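Side-chain contacts in multicopper oxidase (Pseudomonas thermotolerans, PDB 6VOW), which probably oxidises phenolic, lignin-related substrates at one copper site and passes the electrons to a three-copper cluster that reduces dioxygen to water: residues T92-G97 with E103-P108; W174-D177 with A181-P184; L281-R284 with R289-T292; L380-L383 with Q387-I390. All blocks are in the same frame, centred on the assembly; numbering follows the deposited sequence.

Contact 1. Residues T92-G97 with E103-P108. With CU (copper (II) ion), chain C; C2O (Cu-O-Cu linkage), chain B.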
loop_
_atom_site.group_PDB
_atom_site.type_symbol
_atom_site.label_atom_id
_atom_site.label_comp_id
_atom_site.label_asym_id
_atom_site.label_seq_id
_atom_site.Cartn_x
_atom_site.Cartn_y
_atom_site.Cartn_z
ATOM N N THR A 92 -1.280 4.942 -15.715
ATOM C CA THR A 92 -0.235 5.717 -15.127
ATOM C C THR A 92 0.377 4.747 -14.082
ATOM O O THR A 92 -0.070 3.593 -13.940
ATOM C CB THR A 92 -0.773 6.908 -14.342
ATOM O OG1 THR A 92 -1.571 6.411 -13.253
ATOM C CG2 THR A 92 -1.542 7.942 -15.237
ATOM N N ILE A 93 1.388 5.248 -13.377
ATOM C CA ILE A 93 1.974 4.542 -12.211
ATOM C C ILE A 93 1.993 5.537 -11.135
ATOM O O ILE A 93 2.568 6.611 -11.285
ATOM C CB ILE A 93 3.405 3.978 -12.410
ATOM C CG1 ILE A 93 3.325 2.859 -13.431
ATOM C CG2 ILE A 93 3.906 3.318 -11.103
ATOM C CD1 ILE A 93 4.686 2.292 -13.864
ATOM N N HIS A 94 1.229 5.229 -10.099
ATOM C CA HIS A 94 1.268 6.019 -8.890
ATOM C C HIS A 94 2.127 5.311 -7.860
ATOM O O HIS A 94 2.064 4.107 -7.761
ATOM C CB HIS A 94 -0.148 6.221 -8.358
ATOM C CG HIS A 94 -0.184 6.709 -6.944
ATOM N ND1 HIS A 94 0.153 7.996 -6.571
ATOM C CD2 HIS A 94 -0.563 6.079 -5.815
ATOM C CE1 HIS A 94 0.065 8.106 -5.251
ATOM N NE2 HIS A 94 -0.401 6.967 -4.787
ATOM N N TRP A 95 2.937 6.063 -7.124
ATOM C CA TRP A 95 4.029 5.482 -6.305
ATOM C C TRP A 95 3.574 5.713 -4.890
ATOM O O TRP A 95 3.750 6.836 -4.275
ATOM C CB TRP A 95 5.374 6.103 -6.605
ATOM C CG TRP A 95 5.700 6.009 -8.016
ATOM C CD1 TRP A 95 5.406 6.910 -8.976
ATOM C CD2 TRP A 95 6.390 4.936 -8.667
ATOM N NE1 TRP A 95 5.841 6.463 -10.193
ATOM C CE2 TRP A 95 6.467 5.264 -10.044
ATOM C CE3 TRP A 95 6.936 3.721 -8.233
ATOM C CZ2 TRP A 95 7.071 4.411 -10.997
ATOM C CZ3 TRP A 95 7.578 2.874 -9.186
ATOM C CH2 TRP A 95 7.613 3.213 -10.547
ATOM N N HIS A 96 2.860 4.664 -4.436
ATOM C CA HIS A 96 2.043 4.704 -3.191
ATOM C C HIS A 96 2.964 4.875 -2.022
ATOM O O HIS A 96 3.730 3.972 -1.698
ATOM C CB HIS A 96 1.174 3.414 -3.014
ATOM C CG HIS A 96 0.303 3.450 -1.776
ATOM N ND1 HIS A 96 -1.073 3.393 -1.807
ATOM C CD2 HIS A 96 0.628 3.580 -0.467
ATOM C CE1 HIS A 96 -1.552 3.428 -0.582
ATOM N NE2 HIS A 96 -0.534 3.572 0.246
ATOM N N GLY A 97 2.880 6.034 -1.391
ATOM C CA GLY A 97 3.539 6.337 -0.148
ATOM C C GLY A 97 4.744 7.300 -0.309
ATOM O O GLY A 97 5.245 7.879 0.668
ATOM N N GLU A 103 4.086 16.371 -10.146
ATOM C CA GLU A 103 4.316 15.909 -11.537
ATOM C C GLU A 103 4.567 14.419 -11.655
ATOM O O GLU A 103 4.366 13.844 -12.747
ATOM C CB GLU A 103 5.500 16.645 -12.145
ATOM C CG GLU A 103 5.310 18.156 -12.177
ATOM C CD GLU A 103 5.871 18.911 -10.957
ATOM O OE1 GLU A 103 5.534 18.587 -9.771
ATOM O OE2 GLU A 103 6.624 19.873 -11.182
ATOM N N MET A 104 5.029 13.790 -10.566
ATOM C CA MET A 104 5.331 12.404 -10.606
ATOM C C MET A 104 4.277 11.651 -9.835
ATOM O O MET A 104 4.467 10.539 -9.596
ATOM C CB MET A 104 6.753 12.180 -10.038
ATOM C CG MET A 104 7.864 12.991 -10.788
ATOM S SD MET A 104 8.103 12.139 -12.348
ATOM C CE MET A 104 9.031 13.229 -13.389
ATOM N N ASP A 105 3.118 12.205 -9.504
ATOM C CA ASP A 105 2.213 11.415 -8.634
ATOM C C ASP A 105 1.418 10.384 -9.430
ATOM O O ASP A 105 0.887 9.479 -8.848
ATOM C CB ASP A 105 1.314 12.298 -7.815
ATOM C CG ASP A 105 0.619 11.559 -6.630
ATOM O OD1 ASP A 105 1.198 10.657 -5.978
ATOM O OD2 ASP A 105 -0.538 11.929 -6.313
ATOM N N GLY A 106 1.400 10.463 -10.753
ATOM C CA GLY A 106 0.763 9.429 -11.536
ATOM C C GLY A 106 -0.755 9.493 -11.521
ATOM O O GLY A 106 -1.436 8.560 -11.906
ATOM N N VAL A 107 -1.294 10.615 -11.121
ATOM C CA VAL A 107 -2.717 10.774 -11.176
ATOM C C VAL A 107 -3.180 11.429 -12.507
ATOM O O VAL A 107 -2.740 12.534 -12.856
ATOM C CB VAL A 107 -3.176 11.617 -9.986
ATOM C CG1 VAL A 107 -4.633 11.978 -10.194
ATOM C CG2 VAL A 107 -2.960 10.833 -8.699
ATOM N N PRO A 108 -4.071 10.768 -13.259
ATOM C CA PRO A 108 -4.364 11.330 -14.553
ATOM C C PRO A 108 -5.025 12.642 -14.360
ATOM O O PRO A 108 -5.910 12.743 -13.504
ATOM C CB PRO A 108 -5.310 10.295 -15.192
ATOM C CG PRO A 108 -4.934 8.987 -14.533
ATOM C CD PRO A 108 -4.623 9.403 -13.120
HETATM CU CU CU C . -1.171 6.916 -2.940
HETATM CU CU2 C2O B . -2.160 3.270 -3.578
HETATM CU CU3 C2O B . -4.519 7.033 -4.771
HETATM O O1 C2O B . -3.407 5.159 -4.029
HETATM O O HOH W 1 3.321 8.533 -6.359
#
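His94 reaches the loop 103-108 through ND1, which gives its N-H to Asp105 O at 2.8 Å, the oxygen lying almost exactly in the imidazole plane. With CG anti to the backbone N (chi1 165°), the ring stands so that its other nitrogen, NE2, binds a copper ion at 2.0 Å; His391 is the second ligand of this type 2 site. The Asp105 side chain runs alongside the ring in the same direction, its carboxylate turned 77° from the imidazole. OD2 is hydrogen-bonded to His393, whose ring stacks on that of His94, while OD1 accepts from a water that also meets the N and O of Trp95. At the other end Thr92 OG1 donates to Gly106 O at 2.5 Å and is further bonded to His138 N, and its CG2 packs on Pro108 CG at 3.6 Å. Gly106 CA meets Ile93 O at 3.4 Å, where a side chain would collide. Two residues beyond His94, His96 ND1 binds CU2, one copper of the Cu-O-Cu pair, at 2.1 Å, with His136 and His440 as further ligands of that ion. With its ND1 proton on Asp105 O, the His94 ring is likely to be fixed in rotation, NE2 held toward the metal.

Contact 2. Residues W174-D177 with A181-P184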
loop_
_atom_site.group_PDB
_atom_site.type_symbol
_atom_site.label_atom_id
_atom_site.label_comp_id
_atom_site.label_asym_id
_atom_site.label_seq_id
_atom_site.Cartn_x
_atom_site.Cartn_y
_atom_site.Cartn_z
ATOM N N TRP A 174 -7.233 -12.455 -5.605
ATOM C CA TRP A 174 -7.597 -12.331 -6.973
ATOM C C TRP A 174 -9.039 -12.676 -7.185
ATOM O O TRP A 174 -9.485 -13.764 -6.801
ATOM C CB TRP A 174 -6.801 -13.317 -7.784
ATOM C CG TRP A 174 -5.359 -12.995 -7.925
ATOM C CD1 TRP A 174 -4.321 -13.423 -7.121
ATOM C CD2 TRP A 174 -4.772 -12.246 -8.968
ATOM N NE1 TRP A 174 -3.152 -12.955 -7.599
ATOM C CE2 TRP A 174 -3.395 -12.228 -8.741
ATOM C CE3 TRP A 174 -5.287 -11.549 -10.077
ATOM C CZ2 TRP A 174 -2.512 -11.583 -9.591
ATOM C CZ3 TRP A 174 -4.402 -10.885 -10.899
ATOM C CH2 TRP A 174 -3.025 -10.898 -10.655
ATOM N N HIS A 175 -9.710 -11.799 -7.916
ATOM C CA HIS A 175 -11.067 -11.992 -8.368
ATOM C C HIS A 175 -11.042 -12.902 -9.568
ATOM O O HIS A 175 -11.264 -12.481 -10.657
ATOM C CB HIS A 175 -11.665 -10.682 -8.853
ATOM C CG HIS A 175 -11.645 -9.581 -7.866
ATOM N ND1 HIS A 175 -10.494 -8.963 -7.443
ATOM C CD2 HIS A 175 -12.654 -8.929 -7.267
ATOM C CE1 HIS A 175 -10.795 -8.029 -6.558
ATOM N NE2 HIS A 175 -12.092 -7.998 -6.424
ATOM N N VAL A 176 -10.791 -14.177 -9.355
ATOM C CA VAL A 176 -10.918 -15.149 -10.409
ATOM C C VAL A 176 -11.795 -16.261 -9.866
ATOM O O VAL A 176 -11.760 -16.539 -8.669
ATOM C CB VAL A 176 -9.536 -15.645 -10.901
ATOM C CG1 VAL A 176 -8.685 -14.466 -11.280
ATOM C CG2 VAL A 176 -8.824 -16.492 -9.891
ATOM N N ASP A 177 -12.625 -16.865 -10.726
ATOM C CA ASP A 177 -13.498 -17.968 -10.281
ATOM C C ASP A 177 -12.675 -19.238 -10.174
ATOM O O ASP A 177 -11.484 -19.202 -10.235
ATOM C CB ASP A 177 -14.750 -18.124 -11.174
ATOM C CG ASP A 177 -14.415 -18.508 -12.638
ATOM O OD1 ASP A 177 -13.233 -18.759 -12.936
ATOM O OD2 ASP A 177 -15.330 -18.603 -13.497
ATOM N N ALA A 181 -11.124 -17.519 -14.587
ATOM C CA ALA A 181 -11.650 -16.328 -15.243
ATOM C C ALA A 181 -11.873 -15.259 -14.235
ATOM O O ALA A 181 -12.322 -15.523 -13.111
ATOM C CB ALA A 181 -12.957 -16.610 -15.927
ATOM N N PHE A 182 -11.637 -14.028 -14.654
ATOM C CA PHE A 182 -11.941 -12.899 -13.822
ATOM C C PHE A 182 -13.459 -12.714 -13.633
ATOM O O PHE A 182 -14.279 -12.899 -14.573
ATOM C CB PHE A 182 -11.357 -11.603 -14.390
ATOM C CG PHE A 182 -9.839 -11.526 -14.351
ATOM C CD1 PHE A 182 -9.157 -11.550 -13.147
ATOM C CD2 PHE A 182 -9.111 -11.405 -15.513
ATOM C CE1 PHE A 182 -7.758 -11.484 -13.087
ATOM C CE2 PHE A 182 -7.727 -11.318 -15.465
ATOM C CZ PHE A 182 -7.051 -11.355 -14.242
ATOM N N THR A 183 -13.786 -12.332 -12.398
ATOM C CA THR A 183 -15.109 -12.073 -11.945
ATOM C C THR A 183 -15.086 -10.577 -11.929
ATOM O O THR A 183 -14.049 -9.967 -12.102
ATOM C CB THR A 183 -15.438 -12.732 -10.536
ATOM O OG1 THR A 183 -14.584 -12.244 -9.465
ATOM C CG2 THR A 183 -15.289 -14.255 -10.626
ATOM N N PRO A 184 -16.234 -9.960 -11.747
ATOM C CA PRO A 184 -16.200 -8.565 -11.912
ATOM C C PRO A 184 -15.373 -7.910 -10.802
ATOM O O PRO A 184 -15.388 -8.357 -9.671
ATOM C CB PRO A 184 -17.678 -8.190 -11.792
ATOM C CG PRO A 184 -18.421 -9.412 -12.125
ATOM C CD PRO A 184 -17.595 -10.451 -11.474
#
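Phe182 CG lies anti to its carbonyl carbon (chi1 -68°), which swings the ring back along 174-177, whereas Asp177 CG sits between N and the carbonyl carbon (chi1 64°), bringing OD1 to the start of 181-184. The CD1-CE1 side of the Phe182 ring takes up Val176 CG1, 3.5 Å from CD1, and its CE1 lies beside Trp174 CE3 at 3.9 Å, with the indole atom in the phenyl plane at the ring's edge. Beside this cluster the chain reverses after strand 165-174: Val176 and Phe182 make a single bridge, Asp177 N donates to Ala181 O at 2.8 Å and Thr183 N to His175 O at 3.1 Å, while His175 is the centre of an inverse gamma turn. Asp177 OD1 accepts Ala181 N at 3.0 Å from above the carboxylate plane and also takes Gln179 N. Losing this carboxylate to an alanine would probably leave the N-H groups of Ala181 and Gln179 without it as acceptor and the turn between them freer to move. His175 NE2 bonds to Thr196 O, and His175 CB lies 3.4 Å from Thr183 OG1. Phe182 also covers Thr57, Pro58 and Ala59 of strand 57-62.

Contact 3. Residues L281-R284 with R289-T292; sequences LPLR and RLAT
A classic beta bulge marks the hairpin of strands 280-285 and 288-296, where Leu290 and Ala291 together face Leu283. The doubled residue slips the register by one: Leu283 pairs with Ala291 as a hydrogen-bonded pair, Pro282 with Thr292 and Arg284 with Arg289 as non-hydrogen-bonded ones. Leu283 N donates to Ala291 O at 2.6 Å, and Leu283 O takes two N-H groups in return, from Leu290 N at 2.8 Å and from Ala291 N at 3.3 Å. Pro282, which has no N-H to offer, sits where this pairing asks for none. At the same step CA-H groups add to the network, that of Thr292 CA meeting Leu281 O at 3.3 Å.

The bulge also sorts the side chains. Leu283, its CG anti to the backbone N (chi1 178°), lies on the same face as Ala291. Leu283 CB and Ala291 CB are 4.4 Å apart. Leu290 turns inward across the strand and brings its CD1 within 3.6 Å of Arg284 C. Both leucines reach strand 165-174 of the facing sheet, Leu283 at Leu169 and Leu290 at Leu171, and so help fill the interior of a beta sandwich of the cupredoxin kind. Pro282 shares the opposite face with Thr292, and Pro282 CB comes 4.2 Å from Arg289 CG; the guanidinium of Arg289 makes a long, weak ion pair with Glu280. Two donors on one carbonyl thus give both N-H groups of the bulge an acceptor within the hairpin, which probably lets the extra residue be taken up without breaking the pairing of the strands.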
loop_
_atom_site.group_PDB
_atom_site.type_symbol
_atom_site.label_atom_id
_atom_site.label_comp_id
_atom_site.label_asym_id
_atom_site.label_seq_id
_atom_site.Cartn_x
_atom_site.Cartn_y
_atom_site.Cartn_z
ATOM N N LEU A 281 6.015 -22.502 10.344
ATOM C CA LEU A 281 5.092 -21.616 10.999
ATOM C C LEU A 281 4.119 -21.132 9.967
ATOM O O LEU A 281 4.503 -20.911 8.793
ATOM C CB LEU A 281 5.815 -20.399 11.536
ATOM C CG LEU A 281 6.833 -20.492 12.671
ATOM C CD1 LEU A 281 7.219 -21.902 13.047
ATOM C CD2 LEU A 281 8.054 -19.648 12.292
ATOM N N PRO A 282 2.866 -20.920 10.378
ATOM C CA PRO A 282 1.920 -20.484 9.357
ATOM C C PRO A 282 1.645 -19.011 9.496
ATOM O O PRO A 282 1.359 -18.525 10.583
ATOM C CB PRO A 282 0.696 -21.347 9.665
ATOM C CG PRO A 282 0.869 -21.785 11.112
ATOM C CD PRO A 282 2.154 -21.268 11.622
ATOM N N LEU A 283 1.816 -18.273 8.410
ATOM C CA LEU A 283 1.380 -16.904 8.387
ATOM C C LEU A 283 -0.085 -16.962 7.970
ATOM O O LEU A 283 -0.409 -17.625 7.003
ATOM C CB LEU A 283 2.240 -16.071 7.414
ATOM C CG LEU A 283 1.803 -14.618 7.291
ATOM C CD1 LEU A 283 2.129 -13.851 8.540
ATOM C CD2 LEU A 283 2.456 -14.030 6.111
ATOM N N ARG A 284 -0.961 -16.284 8.692
ATOM C CA ARG A 284 -2.373 -16.459 8.484
ATOM C C ARG A 284 -3.137 -15.207 8.342
ATOM O O ARG A 284 -2.850 -14.167 8.998
ATOM C CB ARG A 284 -2.979 -17.193 9.715
ATOM C CG ARG A 284 -2.324 -18.540 9.876
ATOM C CD ARG A 284 -3.006 -19.527 10.807
ATOM N NE ARG A 284 -3.424 -18.908 12.029
ATOM C CZ ARG A 284 -4.307 -19.420 12.877
ATOM N NH1 ARG A 284 -4.825 -20.616 12.709
ATOM N NH2 ARG A 284 -4.602 -18.743 13.968
ATOM N N ARG A 289 -4.325 -20.004 6.233
ATOM C CA ARG A 289 -2.906 -19.854 5.911
ATOM C C ARG A 289 -2.768 -19.069 4.630
ATOM O O ARG A 289 -3.345 -19.416 3.608
ATOM C CB ARG A 289 -2.205 -21.178 5.668
ATOM C CG ARG A 289 -2.244 -22.168 6.773
ATOM C CD ARG A 289 -2.380 -23.552 6.087
ATOM N NE ARG A 289 -1.166 -24.363 6.116
ATOM C CZ ARG A 289 -0.989 -25.475 5.432
ATOM N NH1 ARG A 289 -1.900 -25.899 4.578
ATOM N NH2 ARG A 289 0.157 -26.147 5.541
ATOM N N LEU A 290 -1.956 -18.035 4.724
ATOM C CA LEU A 290 -1.504 -17.223 3.597
ATOM C C LEU A 290 -0.202 -17.815 3.050
ATOM O O LEU A 290 0.045 -17.868 1.856
ATOM C CB LEU A 290 -1.220 -15.847 4.138
ATOM C CG LEU A 290 -2.445 -15.031 4.543
ATOM C CD1 LEU A 290 -2.062 -13.692 5.224
ATOM C CD2 LEU A 290 -3.266 -14.874 3.287
ATOM N N ALA A 291 0.612 -18.291 3.957
ATOM C CA ALA A 291 1.923 -18.799 3.664
ATOM C C ALA A 291 2.376 -19.544 4.879
ATOM O O ALA A 291 1.955 -19.285 5.986
ATOM C CB ALA A 291 2.920 -17.663 3.381
ATOM N N THR A 292 3.304 -20.424 4.611
ATOM C CA THR A 292 4.035 -21.177 5.538
ATOM C C THR A 292 5.547 -20.796 5.468
ATOM O O THR A 292 6.144 -20.852 4.413
ATOM C CB THR A 292 3.822 -22.660 5.177
ATOM O OG1 THR A 292 2.430 -22.956 5.264
ATOM C CG2 THR A 292 4.456 -23.471 6.121
#

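Contact 4. Residues L380-L383 with Q387-I390; sequences LRNL and QHPI. With CU (copper (II) ion), chain D.
The amide of Asn382 meets the His388 imidazole at the ring's edge: Asn382 OD1 lies near the ring plane, 3.2 Å from His388 CD2, and the two flat groups are turned 46° from each other. The same OD1 is 3.5 Å from His388 NE2, but the angle is too poor for a hydrogen bond, so this is an approach of a carbonyl oxygen to the C-H side of the ring. The two side chains cross at about a right angle. On the other side of the ring His388 ND1 binds copper at 2.0 Å, with Cys439 and His444 completing the ligands; the histidine and cysteine set is that of a type 1, electron-accepting copper. His444 presents its ring at about 70° to that of His388. A chi1 of -168° sets the Asn382 amide away from its own N and toward segment 387-390, where Asn382 ND2 donates to Gly418 O and to Tyr386 O and lies 3.9 Å from Gln387 CA. A leucine in its place would probably leave the carbonyls of Gly418 and Tyr386 without this donor and the CD2 edge of the copper ligand without its polar neighbour. Strand 375-382 belongs to one sheet, beside 323-329 and 422-428, and strand 388-392 to the other, between 433-439 and 414-417; Leu380 and Ile390 both pack on Phe437 in the interior between them.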
loop_
_atom_site.group_PDB
_atom_site.type_symbol
_atom_site.label_atom_id
_atom_site.label_comp_id
_atom_site.label_asym_id
_atom_site.label_seq_id
_atom_site.Cartn_x
_atom_site.Cartn_y
_atom_site.Cartn_z
ATOM N N LEU A 380 -10.932 12.217 11.074
ATOM C CA LEU A 380 -11.465 11.265 10.102
ATOM C C LEU A 380 -12.643 10.580 10.759
ATOM O O LEU A 380 -12.420 9.858 11.692
ATOM C CB LEU A 380 -10.382 10.231 9.764
ATOM C CG LEU A 380 -9.054 10.783 9.255
ATOM C CD1 LEU A 380 -8.180 9.633 8.870
ATOM C CD2 LEU A 380 -9.273 11.601 8.028
ATOM N N ARG A 381 -13.880 10.867 10.312
ATOM C CA ARG A 381 -15.152 10.315 10.879
ATOM C C ARG A 381 -15.765 9.283 9.902
ATOM O O ARG A 381 -16.216 9.640 8.819
ATOM C CB ARG A 381 -16.226 11.423 11.144
ATOM C CG ARG A 381 -15.710 12.588 11.982
ATOM C CD ARG A 381 -16.636 13.788 11.915
ATOM N NE ARG A 381 -17.927 13.427 12.485
ATOM C CZ ARG A 381 -19.073 14.013 12.202
ATOM N NH1 ARG A 381 -19.139 15.044 11.357
ATOM N NH2 ARG A 381 -20.174 13.562 12.778
ATOM N N ASN A 382 -15.778 8.007 10.275
ATOM C CA ASN A 382 -16.452 6.971 9.452
ATOM C C ASN A 382 -17.873 6.940 9.995
ATOM O O ASN A 382 -18.131 6.435 11.115
ATOM C CB ASN A 382 -15.752 5.639 9.633
ATOM C CG ASN A 382 -16.168 4.550 8.625
ATOM O OD1 ASN A 382 -17.023 4.733 7.779
ATOM N ND2 ASN A 382 -15.538 3.377 8.745
ATOM N N LEU A 383 -18.794 7.516 9.219
ATOM C CA LEU A 383 -20.221 7.459 9.525
ATOM C C LEU A 383 -20.868 6.243 8.864
ATOM O O LEU A 383 -21.897 6.362 8.184
ATOM C CB LEU A 383 -20.908 8.740 9.079
ATOM C CG LEU A 383 -20.241 10.053 9.494
ATOM C CD1 LEU A 383 -21.116 11.203 8.999
ATOM C CD2 LEU A 383 -20.001 10.140 10.991
ATOM N N GLN A 387 -15.446 -0.552 7.121
ATOM C CA GLN A 387 -14.095 0.038 7.344
ATOM C C GLN A 387 -13.541 0.629 6.079
ATOM O O GLN A 387 -13.852 0.147 4.984
ATOM C CB GLN A 387 -13.102 -0.910 7.993
ATOM C CG GLN A 387 -12.619 -2.117 7.215
ATOM C CD GLN A 387 -11.986 -3.116 8.173
ATOM O OE1 GLN A 387 -11.092 -2.779 8.989
ATOM N NE2 GLN A 387 -12.511 -4.344 8.144
ATOM N N HIS A 388 -12.751 1.706 6.194
ATOM C CA HIS A 388 -12.170 2.278 4.990
ATOM C C HIS A 388 -10.665 2.492 5.221
ATOM O O HIS A 388 -10.308 3.156 6.183
ATOM C CB HIS A 388 -12.828 3.617 4.775
ATOM C CG HIS A 388 -14.295 3.536 4.522
ATOM N ND1 HIS A 388 -14.832 2.772 3.511
ATOM C CD2 HIS A 388 -15.337 4.121 5.154
ATOM C CE1 HIS A 388 -16.150 2.882 3.535
ATOM N NE2 HIS A 388 -16.480 3.717 4.513
ATOM N N PRO A 389 -9.782 1.940 4.373
ATOM C CA PRO A 389 -8.322 2.297 4.472
ATOM C C PRO A 389 -8.089 3.616 3.749
ATOM O O PRO A 389 -8.056 3.700 2.487
ATOM C CB PRO A 389 -7.633 1.132 3.764
ATOM C CG PRO A 389 -8.658 0.756 2.721
ATOM C CD PRO A 389 -9.963 0.811 3.477
ATOM N N ILE A 390 -8.019 4.653 4.566
ATOM C CA ILE A 390 -8.074 5.961 4.038
ATOM C C ILE A 390 -6.681 6.397 3.789
ATOM O O ILE A 390 -5.855 6.460 4.728
ATOM C CB ILE A 390 -8.683 6.934 4.985
ATOM C CG1 ILE A 390 -10.177 6.541 5.280
ATOM C CG2 ILE A 390 -8.540 8.360 4.402
ATOM C CD1 ILE A 390 -11.174 6.839 4.219
HETATM CU CU CU D . -13.810 2.316 1.828
#

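Contacts 1 and 4, one in the N-terminal and one in the C-terminal part of the chain, bind the coppers: their centres are 23 Å apart, yet their nearest atoms come within about 7 Å. The side chain of His388 in contact 4 is about 13 Å from the coupled copper pair that contact 1 helps to bind. Cys439, a ligand of the copper in contact 4, is flanked by His438 and His440 of the cluster, the route by which multicopper oxidases probably pass electrons. Contact 2 binds no copper; its His175 side chain is about 13 Å from a copper ion, and its nearest atoms are about 15 Å from contact 1. Contact 3 is more remote from contact 1, 32 Å between centres and across the centre of the chain.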